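Local coordinates for Alpha/beta hydrolase fold protein (Chitinophaga pinensis, PDB 4PW0) that probably hydrolyses a substrate that is not yet identified, as expected of an enzyme with the alpha/beta hydrolase fold, at residues I67-K72 with A90-F95; N22-A27 with L76-T81; F166-E171 with D259-S264; E157-F162 with A179-L184; H224-V229 with P250-S255. All coordinates share one frame; numbering follows the deposited sequence.

Interaction 1 (I67-K72 with A90-F95); sequences IIFDNK and ADALEF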
# COMPACT_ATOMS: atom_id res chain seq x y z
N ILE A 67 15.81 12.03 12.55
CA ILE A 67 16.37 13.35 12.43
C ILE A 67 15.49 14.16 11.46
O ILE A 67 15.25 13.73 10.33
CB ILE A 67 17.82 13.31 11.87
CG1 ILE A 67 18.75 12.49 12.77
CG2 ILE A 67 18.35 14.72 11.61
CD1 ILE A 67 19.06 13.16 14.05
N ILE A 68 15.01 15.28 11.95
CA ILE A 68 14.38 16.31 11.13
C ILE A 68 15.30 17.50 11.09
O ILE A 68 15.98 17.81 12.11
CB ILE A 68 12.95 16.69 11.60
CG1 ILE A 68 12.89 17.03 13.11
CG2 ILE A 68 11.96 15.57 11.26
CD1 ILE A 68 11.58 17.63 13.56
N PHE A 69 15.42 18.15 9.96
CA PHE A 69 16.33 19.27 9.80
C PHE A 69 15.83 20.32 8.86
O PHE A 69 15.04 20.02 7.94
CB PHE A 69 17.74 18.78 9.38
CG PHE A 69 17.86 18.40 7.92
CD1 PHE A 69 17.31 17.20 7.45
CD2 PHE A 69 18.50 19.21 7.05
CE1 PHE A 69 17.42 16.87 6.10
CE2 PHE A 69 18.63 18.90 5.71
CZ PHE A 69 18.07 17.72 5.23
N ASP A 70 16.34 21.54 9.01
CA ASP A 70 16.16 22.59 8.05
C ASP A 70 17.35 22.60 7.11
O ASP A 70 18.53 22.75 7.55
CB ASP A 70 16.01 23.94 8.68
CG ASP A 70 14.68 24.19 9.36
OD1 ASP A 70 13.64 23.69 8.88
OD2 ASP A 70 14.68 24.95 10.41
N ASN A 71 17.12 22.40 5.83
CA ASN A 71 18.19 22.51 4.86
C ASN A 71 18.69 23.98 4.79
O ASN A 71 18.08 24.89 5.36
CB ASN A 71 17.71 21.94 3.52
CG ASN A 71 18.83 21.31 2.69
OD1 ASN A 71 20.00 21.74 2.74
ND2 ASN A 71 18.49 20.25 1.94
N LYS A 72 19.78 24.23 4.05
CA LYS A 72 20.47 25.51 4.05
C LYS A 72 19.48 26.63 3.72
O LYS A 72 18.69 26.55 2.78
CB LYS A 72 21.57 25.46 3.00
CG LYS A 72 22.38 26.76 2.93
CD LYS A 72 23.47 26.70 1.87
CE LYS A 72 24.60 25.79 2.26
NZ LYS A 72 25.66 25.85 1.18
N ALA A 90 23.50 18.05 -2.03
CA ALA A 90 24.88 18.21 -1.57
C ALA A 90 24.94 18.85 -0.19
O ALA A 90 25.70 18.42 0.71
CB ALA A 90 25.66 19.07 -2.57
N ASP A 91 24.08 19.85 0.02
CA ASP A 91 24.01 20.53 1.31
C ASP A 91 23.53 19.59 2.42
O ASP A 91 24.09 19.50 3.52
CB ASP A 91 23.13 21.77 1.26
CG ASP A 91 23.69 22.88 0.33
OD1 ASP A 91 24.95 22.86 0.06
OD2 ASP A 91 22.91 23.77 -0.09
N ALA A 92 22.48 18.82 2.13
CA ALA A 92 22.02 17.87 3.10
C ALA A 92 23.09 16.86 3.48
O ALA A 92 23.23 16.48 4.62
CB ALA A 92 20.76 17.13 2.61
N LEU A 93 23.84 16.39 2.49
CA LEU A 93 24.89 15.44 2.74
C LEU A 93 26.00 16.01 3.62
O LEU A 93 26.50 15.31 4.50
CB LEU A 93 25.47 14.94 1.41
CG LEU A 93 24.64 13.88 0.69
CD1 LEU A 93 25.12 13.74 -0.76
CD2 LEU A 93 24.69 12.57 1.43
N GLU A 94 26.35 17.29 3.44
CA GLU A 94 27.39 17.89 4.30
C GLU A 94 26.88 17.92 5.75
O GLU A 94 27.62 17.65 6.70
CB GLU A 94 27.87 19.26 3.79
CG GLU A 94 26.99 20.48 4.04
CD GLU A 94 27.58 21.83 3.64
OE1 GLU A 94 28.72 21.86 3.11
OE2 GLU A 94 26.88 22.86 3.84
N PHE A 95 25.60 18.20 5.94
CA PHE A 95 24.98 18.22 7.25
C PHE A 95 24.98 16.85 7.89
O PHE A 95 25.39 16.70 9.04
CB PHE A 95 23.54 18.78 7.15
CG PHE A 95 22.66 18.44 8.31
CD1 PHE A 95 22.88 18.98 9.57
CD2 PHE A 95 21.61 17.53 8.15
CE1 PHE A 95 22.08 18.61 10.63
CE2 PHE A 95 20.82 17.17 9.21
CZ PHE A 95 21.06 17.70 10.46
O HOH W 1 20.30 23.26 0.41
O HOH W 2 24.15 25.69 -1.50
O HOH W 3 27.84 25.28 3.83
O HOH W 4 27.18 23.65 1.01
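The packing of helices on the central sheet of the alpha/beta hydrolase fold is represented here by F69, on strand 66-69, and F95, on helix 85-98. The axes of the short segments 67-69 and 90-95 approach no closer than 11.5 Å, a spacing that leaves room for two aromatic side chains. The F69 and F95 rings lie nearly parallel (21°), centroids 4.8 Å apart, but slid so far that they barely overlap. F95 CD2 stands over one face of F69 near its rim, and F69 CG lies 3.5 Å from F95 CE2. With CG set between backbone N and carbonyl carbon (chi1 77°), the F69 ring reaches along the helix to put CZ 3.8 Å from A92 CB. I67 CG2 touches F95 at the ring edge. Shortening F69 to an alanine is likely to open a gap between strand and helix, leaving F95 CE2 and A92 CB without their neighbour. Beyond the strand the contact turns polar. N71 OD1 accepts K72 N on a lone pair, while ND2 bonds to M88 O. The salt bridge from K72 NZ to D91 OD1 is long and weak at 3.3 Å, and E94 OE2, farther off, is bonded to Y26 OH. Water reinforces the ion pair: one molecule accepts from K72 NZ at 3.1 Å and donates to D91 OD2 at 2.7 Å.

Interaction 2 (N22-A27 with L76-T81); sequences NGTRYA and LSSGTT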
# COMPACT_ATOMS: atom_id res chain seq x y z
N ASN A 22 30.98 23.92 7.22
CA ASN A 22 31.39 24.63 6.01
C ASN A 22 30.74 26.03 5.92
O ASN A 22 30.25 26.44 4.85
CB ASN A 22 31.03 23.77 4.77
CG ASN A 22 31.52 24.35 3.45
OD1 ASN A 22 32.55 25.03 3.38
ND2 ASN A 22 30.77 24.06 2.38
N GLY A 23 30.71 26.75 7.05
CA GLY A 23 30.17 28.10 7.11
C GLY A 23 28.64 28.25 7.22
O GLY A 23 28.13 29.34 7.14
N THR A 24 27.92 27.16 7.37
CA THR A 24 26.46 27.20 7.48
C THR A 24 26.05 26.59 8.84
O THR A 24 26.55 25.50 9.22
CB THR A 24 25.83 26.36 6.33
OG1 THR A 24 26.21 26.92 5.06
CG2 THR A 24 24.33 26.28 6.46
N ARG A 25 25.11 27.24 9.52
CA ARG A 25 24.52 26.72 10.75
C ARG A 25 23.25 25.97 10.35
O ARG A 25 22.33 26.58 9.82
CB ARG A 25 24.11 27.85 11.69
CG ARG A 25 23.21 27.43 12.86
CD ARG A 25 22.24 28.51 13.39
NE ARG A 25 21.61 29.34 12.35
CZ ARG A 25 20.55 30.14 12.52
NH1 ARG A 25 19.88 30.20 13.68
NH2 ARG A 25 20.11 30.86 11.48
N TYR A 26 23.24 24.65 10.55
CA TYR A 26 22.05 23.81 10.32
C TYR A 26 21.30 23.58 11.62
O TYR A 26 21.90 23.12 12.61
CB TYR A 26 22.44 22.48 9.70
CG TYR A 26 22.93 22.57 8.28
CD1 TYR A 26 22.04 22.50 7.19
CD2 TYR A 26 24.27 22.71 8.00
CE1 TYR A 26 22.49 22.58 5.91
CE2 TYR A 26 24.74 22.78 6.68
CZ TYR A 26 23.84 22.70 5.63
OH TYR A 26 24.24 22.82 4.31
N ALA A 27 20.00 23.87 11.59
CA ALA A 27 19.10 23.60 12.67
C ALA A 27 18.44 22.21 12.48
O ALA A 27 18.01 21.85 11.37
CB ALA A 27 18.02 24.67 12.75
N LEU A 76 15.45 28.23 10.78
CA LEU A 76 16.60 28.58 11.66
C LEU A 76 17.96 28.17 11.08
O LEU A 76 19.00 28.51 11.66
CB LEU A 76 16.40 27.98 13.04
CG LEU A 76 15.43 28.75 13.93
CD1 LEU A 76 14.99 27.82 15.06
CD2 LEU A 76 16.04 30.08 14.42
N SER A 77 18.00 27.46 9.95
CA SER A 77 19.28 27.26 9.29
C SER A 77 19.73 28.52 8.57
O SER A 77 18.97 29.22 7.88
CB SER A 77 19.24 26.08 8.32
OG SER A 77 19.10 24.91 9.05
N SER A 78 21.02 28.81 8.68
CA SER A 78 21.54 30.01 8.05
C SER A 78 21.82 29.81 6.55
O SER A 78 21.72 28.68 6.03
CB SER A 78 22.83 30.47 8.78
OG SER A 78 23.93 29.64 8.45
N GLY A 79 22.22 30.89 5.92
CA GLY A 79 22.69 30.87 4.57
C GLY A 79 21.60 31.08 3.52
O GLY A 79 20.48 31.49 3.83
N THR A 80 21.99 30.80 2.29
CA THR A 80 21.22 31.06 1.08
C THR A 80 20.74 29.71 0.55
O THR A 80 21.53 28.82 0.34
CB THR A 80 22.12 31.71 0.03
OG1 THR A 80 22.56 32.98 0.52
CG2 THR A 80 21.39 31.98 -1.26
N THR A 81 19.44 29.55 0.42
CA THR A 81 18.91 28.31 -0.17
C THR A 81 19.25 28.29 -1.66
O THR A 81 18.98 29.26 -2.37
CB THR A 81 17.37 28.31 -0.00
OG1 THR A 81 17.03 28.44 1.38
CG2 THR A 81 16.74 27.04 -0.59
O HOH W 5 25.63 31.06 6.83
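R25 and S78 clasp each other through two bonds, and these mark the tight part of the contact. S78 N donates to R25 O at 2.8 Å, in the carbonyl plane, and the N-H of R25 returns the bond to S78 OG at 2.9 Å, nearly straight at 170°. The hydroxyl can reach it because S78 OG lies between its own backbone N and carbonyl carbon (chi1 75°). Two residues further along the strand, A27 N donates to S77 OG at 2.9 Å, again almost linearly (171°). That oxygen is bonded to D70 O as well, so a single buried serine hydroxyl ties the loop both to strand 24-31 and to the end of strand 66-69. Methyl contacts close the gaps: A27 CB lies 3.7 Å from L76 CB, and T24 CG2 rests 3.6 Å from S78 O.

The solvent side is looser. A water bridges G23 O and S78 OG, 2.7 Å from the hydroxyl, where a direct bond is lacking. The R25 side chain occurs in two conformers; in the one described, its guanidinium comes face-on to L76 O too closely to be trusted, so no bond is inferred.

Thus the loop leading from strand 66-69 to helix 85-98 continues alongside strand 24-31, still antiparallel to it, as strand 66-69 itself runs in the mixed central sheet of the alpha/beta hydrolase fold.

Interaction 3 (F166-E171 with D259-S264); sequences FFEQSE and DAAHGS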
# COMPACT_ATOMS: atom_id res chain seq x y z
N PHE A 166 -3.03 20.57 0.29
CA PHE A 166 -2.80 19.25 0.87
C PHE A 166 -3.96 18.28 0.88
O PHE A 166 -3.77 17.07 1.09
CB PHE A 166 -2.21 19.34 2.29
CG PHE A 166 -0.82 19.90 2.33
CD1 PHE A 166 0.25 19.22 1.81
CD2 PHE A 166 -0.57 21.13 2.95
CE1 PHE A 166 1.52 19.72 1.90
CE2 PHE A 166 0.68 21.64 3.01
CZ PHE A 166 1.76 20.93 2.49
N PHE A 167 -5.19 18.77 0.69
CA PHE A 167 -6.39 17.94 0.92
C PHE A 167 -7.35 17.90 -0.27
O PHE A 167 -7.26 18.77 -1.14
CB PHE A 167 -7.09 18.34 2.25
CG PHE A 167 -6.23 18.00 3.44
CD1 PHE A 167 -5.23 18.86 3.87
CD2 PHE A 167 -6.36 16.76 4.02
CE1 PHE A 167 -4.35 18.45 4.85
CE2 PHE A 167 -5.47 16.36 5.01
CZ PHE A 167 -4.48 17.22 5.40
N GLU A 168 -8.22 16.90 -0.27
CA GLU A 168 -9.28 16.79 -1.25
C GLU A 168 -10.43 17.71 -0.90
O GLU A 168 -10.42 18.38 0.14
CB GLU A 168 -9.70 15.32 -1.42
CG GLU A 168 -9.24 14.67 -2.71
CD GLU A 168 -9.94 15.13 -3.98
OE1 GLU A 168 -9.68 14.56 -5.08
OE2 GLU A 168 -10.80 16.06 -3.92
N GLN A 169 -11.45 17.70 -1.75
CA GLN A 169 -12.53 18.67 -1.64
C GLN A 169 -13.65 18.25 -0.68
O GLN A 169 -14.45 19.10 -0.23
CB GLN A 169 -13.08 18.97 -3.03
CG GLN A 169 -12.07 19.69 -3.91
CD GLN A 169 -12.59 20.04 -5.28
OE1 GLN A 169 -13.55 19.45 -5.76
NE2 GLN A 169 -11.95 21.01 -5.93
N SER A 170 -13.75 16.97 -0.35
CA SER A 170 -14.78 16.44 0.46
C SER A 170 -14.71 16.93 1.90
O SER A 170 -13.64 17.30 2.40
CB SER A 170 -14.74 14.92 0.47
OG SER A 170 -13.56 14.49 1.11
N GLU A 171 -15.85 16.91 2.59
CA GLU A 171 -15.86 17.18 4.02
C GLU A 171 -14.97 16.17 4.75
O GLU A 171 -14.26 16.52 5.70
CB GLU A 171 -17.30 17.15 4.57
CG GLU A 171 -17.37 17.50 6.04
CD GLU A 171 -18.77 17.39 6.62
OE1 GLU A 171 -19.76 17.35 5.84
OE2 GLU A 171 -18.86 17.34 7.87
N ASP A 259 -9.46 9.11 -1.21
CA ASP A 259 -10.07 10.45 -1.04
C ASP A 259 -9.10 11.41 -0.38
O ASP A 259 -9.45 12.13 0.56
CB ASP A 259 -11.40 10.40 -0.29
CG ASP A 259 -12.16 11.72 -0.39
OD1 ASP A 259 -12.04 12.40 -1.42
OD2 ASP A 259 -12.85 11.99 0.61
N ALA A 260 -7.89 11.45 -0.94
CA ALA A 260 -6.79 12.19 -0.37
C ALA A 260 -5.99 12.86 -1.47
O ALA A 260 -6.20 12.59 -2.66
CB ALA A 260 -5.94 11.27 0.47
N ALA A 261 -5.07 13.74 -1.08
CA ALA A 261 -4.38 14.56 -2.06
C ALA A 261 -2.91 14.64 -1.70
O ALA A 261 -2.33 13.66 -1.21
CB ALA A 261 -5.05 15.95 -2.13
N HIS A 262 -2.27 15.76 -2.00
CA HIS A 262 -0.84 15.89 -1.82
C HIS A 262 -0.38 15.64 -0.38
O HIS A 262 0.74 15.17 -0.18
CB HIS A 262 -0.43 17.26 -2.33
CG HIS A 262 1.02 17.56 -2.19
ND1 HIS A 262 2.01 16.82 -2.81
CD2 HIS A 262 1.65 18.51 -1.48
CE1 HIS A 262 3.19 17.33 -2.49
NE2 HIS A 262 2.99 18.33 -1.66
N GLY A 263 -1.23 15.93 0.60
CA GLY A 263 -0.94 15.65 1.98
C GLY A 263 -1.44 14.33 2.49
O GLY A 263 -1.83 14.20 3.65
N SER A 264 -1.39 13.29 1.65
CA SER A 264 -1.88 11.98 1.99
C SER A 264 -1.54 11.49 3.41
O SER A 264 -2.40 11.01 4.16
CB SER A 264 -1.35 10.95 0.96
OG SER A 264 0.05 10.85 0.99
O HOH W 6 -4.80 14.49 1.69
O HOH W 7 -13.01 14.71 -2.34
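D259 and S170 make the shortest polar contact between the two loops: S170 OG donates to D259 OD2 at 2.6 Å, meeting it on the syn side and 19° out of the carboxylate plane. The same hydroxyl accepts S173 N as the N-cap of helix 171-184, so D259 probably helps to hold the capping hydroxyl in place. The other oxygen, D259 OD1, accepts a hydrogen bond from a water at 2.7 Å, and this water accepts S170 N. It also bonds weakly to E168 OE2, so it lies among groups that include two carboxylates, where it probably eases their mutual repulsion. A260 turns its methyl away, and its carbonyl O packs against E168 CG. A261 points CB into the opposing backbone, 3.5 Å from F167 C, and its N reaches F166 O through a second water. At H262 the imidazole meets the F166 ring rim to rim, planes 12° apart, with CD2 3.6 Å from F166 CE1. H262 ND1 bonds to D234, and its ring touches S110, an arrangement consistent with a Ser-His-Asp catalytic triad. G263 N then donates to F166 O at 2.8 Å, tilted 20° from the carbonyl plane, so that this buried oxygen holds both a backbone N-H and a water. A CB on G263 would clash with F166 CB.

The histidine loop, between strand 252-257 and helix 264-267, is thus braced by the turn joining helices 158-166 and 171-184, with the F167 ring packed against helices 171-184 and 264-267.

Interaction 4 (E157-F162 with A179-L184); sequences EPKERF and ATLGRL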
# COMPACT_ATOMS: atom_id res chain seq x y z
N GLU A 157 -5.88 32.63 2.35
CA GLU A 157 -5.42 32.76 3.73
C GLU A 157 -5.08 31.37 4.29
O GLU A 157 -5.29 30.36 3.59
CB GLU A 157 -6.52 33.44 4.57
CG GLU A 157 -6.83 34.90 4.17
CD GLU A 157 -5.83 35.96 4.70
OE1 GLU A 157 -5.32 35.86 5.89
OE2 GLU A 157 -5.54 36.95 3.92
N PRO A 158 -4.54 31.30 5.51
CA PRO A 158 -3.81 30.10 5.86
C PRO A 158 -4.59 28.79 5.84
O PRO A 158 -4.07 27.81 5.29
CB PRO A 158 -3.21 30.42 7.23
CG PRO A 158 -2.99 31.91 7.21
CD PRO A 158 -4.17 32.42 6.42
N LYS A 159 -5.75 28.71 6.44
CA LYS A 159 -6.48 27.44 6.49
C LYS A 159 -6.85 27.01 5.08
O LYS A 159 -6.63 25.86 4.69
CB LYS A 159 -7.72 27.57 7.34
CG LYS A 159 -8.57 26.30 7.39
CD LYS A 159 -10.04 26.41 7.13
CE LYS A 159 -10.47 27.51 6.24
NZ LYS A 159 -11.84 27.32 5.79
N GLU A 160 -7.39 27.93 4.27
CA GLU A 160 -7.78 27.55 2.91
C GLU A 160 -6.56 27.24 2.04
O GLU A 160 -6.68 26.28 1.20
CB GLU A 160 -8.63 28.64 2.23
CG GLU A 160 -10.08 28.63 2.70
CD GLU A 160 -10.83 27.35 2.32
OE1 GLU A 160 -10.75 26.95 1.16
OE2 GLU A 160 -11.48 26.77 3.16
N ARG A 161 -5.46 27.93 2.22
CA ARG A 161 -4.25 27.63 1.48
C ARG A 161 -3.78 26.19 1.81
O ARG A 161 -3.42 25.41 0.91
CB ARG A 161 -3.15 28.65 1.76
CG ARG A 161 -1.95 28.58 0.84
CD ARG A 161 -0.85 29.57 1.20
NE ARG A 161 -1.06 30.96 0.72
CZ ARG A 161 -0.14 31.94 0.85
NH1 ARG A 161 1.09 31.68 1.26
NH2 ARG A 161 -0.39 33.17 0.42
N PHE A 162 -3.76 25.86 3.10
CA PHE A 162 -3.37 24.53 3.57
C PHE A 162 -4.29 23.43 3.00
O PHE A 162 -3.78 22.42 2.49
CB PHE A 162 -3.42 24.54 5.09
CG PHE A 162 -2.89 23.27 5.75
CD1 PHE A 162 -1.54 23.02 5.83
CD2 PHE A 162 -3.74 22.36 6.27
CE1 PHE A 162 -1.06 21.87 6.46
CE2 PHE A 162 -3.28 21.23 6.92
CZ PHE A 162 -1.94 20.98 7.01
N ALA A 179 -7.88 18.56 11.35
CA ALA A 179 -7.19 17.80 12.39
C ALA A 179 -5.68 17.96 12.29
O ALA A 179 -4.99 18.11 13.31
CB ALA A 179 -7.58 16.35 12.38
N THR A 180 -5.14 17.96 11.07
CA THR A 180 -3.70 18.14 10.89
C THR A 180 -3.24 19.51 11.38
O THR A 180 -2.22 19.62 12.07
CB THR A 180 -3.31 17.96 9.43
OG1 THR A 180 -3.79 16.70 8.94
CG2 THR A 180 -1.82 18.01 9.26
N LEU A 181 -4.01 20.55 11.07
CA LEU A 181 -3.68 21.89 11.58
C LEU A 181 -3.58 21.89 13.07
O LEU A 181 -2.65 22.48 13.64
CB LEU A 181 -4.73 22.88 11.16
CG LEU A 181 -4.62 23.25 9.75
CD1 LEU A 181 -5.80 24.14 9.38
CD2 LEU A 181 -3.29 23.97 9.43
N GLY A 182 -4.50 21.20 13.75
CA GLY A 182 -4.42 21.15 15.20
C GLY A 182 -3.20 20.39 15.67
O GLY A 182 -2.57 20.76 16.66
N ARG A 183 -2.83 19.28 15.00
CA ARG A 183 -1.66 18.55 15.39
C ARG A 183 -0.41 19.45 15.26
O ARG A 183 0.48 19.34 16.10
CB ARG A 183 -1.49 17.28 14.60
CG ARG A 183 -2.59 16.26 14.88
CD ARG A 183 -2.28 14.83 14.57
NE ARG A 183 -1.90 14.68 13.16
CZ ARG A 183 -2.76 14.63 12.15
NH1 ARG A 183 -4.07 14.72 12.35
NH2 ARG A 183 -2.27 14.54 10.90
N LEU A 184 -0.38 20.35 14.28
CA LEU A 184 0.76 21.28 14.07
C LEU A 184 0.83 22.37 15.14
O LEU A 184 1.85 23.04 15.29
CB LEU A 184 0.72 21.94 12.69
CG LEU A 184 0.87 20.91 11.55
CD1 LEU A 184 0.90 21.65 10.24
CD2 LEU A 184 2.07 20.02 11.65
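E160 OE2 is gripped by two cations: K159 NZ donates to its anti lone pair at 2.7 Å, and R174 adds a salt bridge. Further down the same lysine, CG touches L181 CD1. This polar pairing borders an otherwise apolar meeting of helices 158-166 and 171-184. F162 carries it. Its CG is anti to the backbone N (chi1 -174°), which sends the ring out toward the second helix. There L181 CD2 sits over one face in a CH-pi contact, 3.7 Å from the centroid of the F162 ring and 16° off the ring normal. The F162 and L181 side chains run alongside with opposite headings, bringing L181 CG to 3.7 Å from F162 CD2.

Both helices belong to the run of helices between strands 127-133 and 226-231, the position where alpha/beta hydrolases commonly carry their cap, or lid. The N-to-C directions of segments 158-162 and 179-184 are 117° apart, and their axes come no nearer than 11.5 Å, so long side chains must span the distance.

T180 approaches the ring differently, with CG2 in the ring plane at the edge, 3.7 Å from F162 CZ. L184 adds a looser contact, CD1 lying 4.3 Å from F162 CE1. Cutting F162 back to an alanine would probably leave L181 CD2 without the face it rests on and open a gap beside T180 CG2. The hydroxyl of T180 serves its own helix, bonded to K176 O, and takes a weak bond of 3.3 Å from R183 NH2 to T180 OG1.

Interaction 5 (H224-V229 with P250-S255); sequences HPVFVV and PDAILS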
# COMPACT_ATOMS: atom_id res chain seq x y z
N HIS A 224 17.64 0.42 -4.24
CA HIS A 224 17.25 0.31 -2.86
C HIS A 224 15.79 -0.10 -2.70
O HIS A 224 14.98 0.17 -3.58
CB HIS A 224 17.36 1.66 -2.17
CG HIS A 224 18.71 2.28 -2.27
ND1 HIS A 224 19.18 2.83 -3.44
CD2 HIS A 224 19.66 2.47 -1.33
CE1 HIS A 224 20.41 3.28 -3.22
NE2 HIS A 224 20.71 3.09 -1.96
N PRO A 225 15.44 -0.74 -1.58
CA PRO A 225 14.00 -0.84 -1.26
C PRO A 225 13.39 0.57 -1.10
O PRO A 225 13.96 1.43 -0.42
CB PRO A 225 13.99 -1.57 0.07
CG PRO A 225 15.37 -2.13 0.25
CD PRO A 225 16.27 -1.19 -0.47
N VAL A 226 12.23 0.77 -1.74
CA VAL A 226 11.54 2.05 -1.69
C VAL A 226 10.10 1.81 -1.30
O VAL A 226 9.46 0.85 -1.77
CB VAL A 226 11.59 2.78 -3.06
CG1 VAL A 226 10.95 4.17 -2.97
CG2 VAL A 226 13.03 2.91 -3.55
N PHE A 227 9.55 2.73 -0.50
CA PHE A 227 8.13 2.72 -0.18
C PHE A 227 7.57 4.05 -0.66
O PHE A 227 8.02 5.12 -0.19
CB PHE A 227 7.97 2.57 1.31
CG PHE A 227 6.56 2.62 1.81
CD1 PHE A 227 5.51 2.09 1.05
CD2 PHE A 227 6.28 3.17 3.03
CE1 PHE A 227 4.21 2.08 1.54
CE2 PHE A 227 4.99 3.15 3.53
CZ PHE A 227 3.95 2.65 2.77
N VAL A 228 6.63 4.00 -1.61
CA VAL A 228 6.08 5.20 -2.25
C VAL A 228 4.64 5.33 -1.74
O VAL A 228 3.85 4.41 -1.89
CB VAL A 228 6.07 5.08 -3.78
CG1 VAL A 228 5.46 6.31 -4.40
CG2 VAL A 228 7.46 4.82 -4.36
N VAL A 229 4.32 6.51 -1.19
CA VAL A 229 2.97 6.79 -0.66
C VAL A 229 2.40 8.02 -1.38
O VAL A 229 3.09 9.04 -1.61
CB VAL A 229 3.04 7.07 0.85
CG1 VAL A 229 1.69 7.55 1.41
CG2 VAL A 229 3.52 5.84 1.59
N PRO A 250 12.91 -0.79 -9.36
CA PRO A 250 12.92 -2.26 -9.32
C PRO A 250 12.39 -2.87 -8.03
O PRO A 250 11.95 -4.02 -8.05
CB PRO A 250 14.38 -2.57 -9.51
CG PRO A 250 15.15 -1.37 -9.01
CD PRO A 250 14.27 -0.21 -9.43
N ASP A 251 12.45 -2.14 -6.92
CA ASP A 251 12.06 -2.68 -5.62
C ASP A 251 11.24 -1.68 -4.80
O ASP A 251 11.60 -1.35 -3.68
CB ASP A 251 13.28 -3.17 -4.82
CG ASP A 251 12.90 -3.97 -3.60
OD1 ASP A 251 11.80 -4.59 -3.61
OD2 ASP A 251 13.71 -3.99 -2.62
N ALA A 252 10.17 -1.19 -5.40
CA ALA A 252 9.27 -0.27 -4.69
C ALA A 252 7.94 -0.92 -4.36
O ALA A 252 7.31 -1.58 -5.20
CB ALA A 252 9.01 1.02 -5.49
N ILE A 253 7.50 -0.66 -3.13
CA ILE A 253 6.12 -0.92 -2.73
C ILE A 253 5.34 0.40 -2.90
O ILE A 253 5.84 1.46 -2.53
CB ILE A 253 6.04 -1.35 -1.24
CG1 ILE A 253 6.80 -2.63 -0.97
CG2 ILE A 253 4.61 -1.41 -0.75
CD1 ILE A 253 7.23 -2.80 0.47
N LEU A 254 4.15 0.33 -3.47
CA LEU A 254 3.29 1.51 -3.57
C LEU A 254 2.12 1.37 -2.62
O LEU A 254 1.51 0.29 -2.54
CB LEU A 254 2.69 1.62 -4.99
CG LEU A 254 1.81 2.81 -5.29
CD1 LEU A 254 2.56 4.12 -5.20
CD2 LEU A 254 1.17 2.66 -6.66
N SER A 255 1.75 2.46 -1.96
CA SER A 255 0.47 2.60 -1.24
C SER A 255 -0.25 3.85 -1.72
O SER A 255 0.35 4.93 -1.70
CB SER A 255 0.76 2.76 0.28
OG SER A 255 1.13 1.56 0.97
O HOH W 8 13.99 0.23 -6.15
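S255 OG and I253 O lie at the edge of the F227 ring, while V229 CG2, from the ring's own strand, covers one face near its rim. S255 OG is in the ring plane, 3.2 Å from F227 CE1; both residues have two conformers, so this distance holds for one copy, and the hydroxyl's stronger partner is Q275. CG of F227 is anti to the backbone N (chi1 177°), which lets the ring reach across to the neighbouring strand, with CD1 4.0 Å from I253 CG2. The other face of the sheet packs V226 CB on A252 CB and V228 CG1 on L254 CD1, the latter pair 3.7 Å apart.

Four backbone bonds hold the strands in parallel register. V226 N reaches D251 O, V226 O takes I253 N, V228 N meets I253 O at 2.8 Å, and V228 O accepts S255 N. A water joins H224 O to D251 N before the regular pairing begins. L254 and S255 also pair antiparallel with a strand of the second subunit, continuing the sheet across the dimer. With helix 240-248 between them, strands 226-231 and 252-257 form a beta-alpha-beta crossover at the edge of this chain's part of the alpha/beta hydrolase sheet.

Overall arrangement
Interactions 1 and 2 adjoin, their centres 9 Å apart: besides the bonds made by E94 and D70, K72 CD packs 3.3 Å from T80 O. Interactions 3 and 4 touch through rings, F167 CE1 lying 3.6 Å from F162 CE2, with centres 12 Å apart, so the helices of interaction 4 pack on the same turn that meets the loop carrying H262. Interaction 5 touches interaction 3 through S264 OG and V229 CG1, 3.7 Å apart, and it shares the central sheet with interactions 1 and 2. The probable active site, with S110, D234 and H262, is reached directly by interaction 3, whose centre is about 29 Å from that of interaction 1.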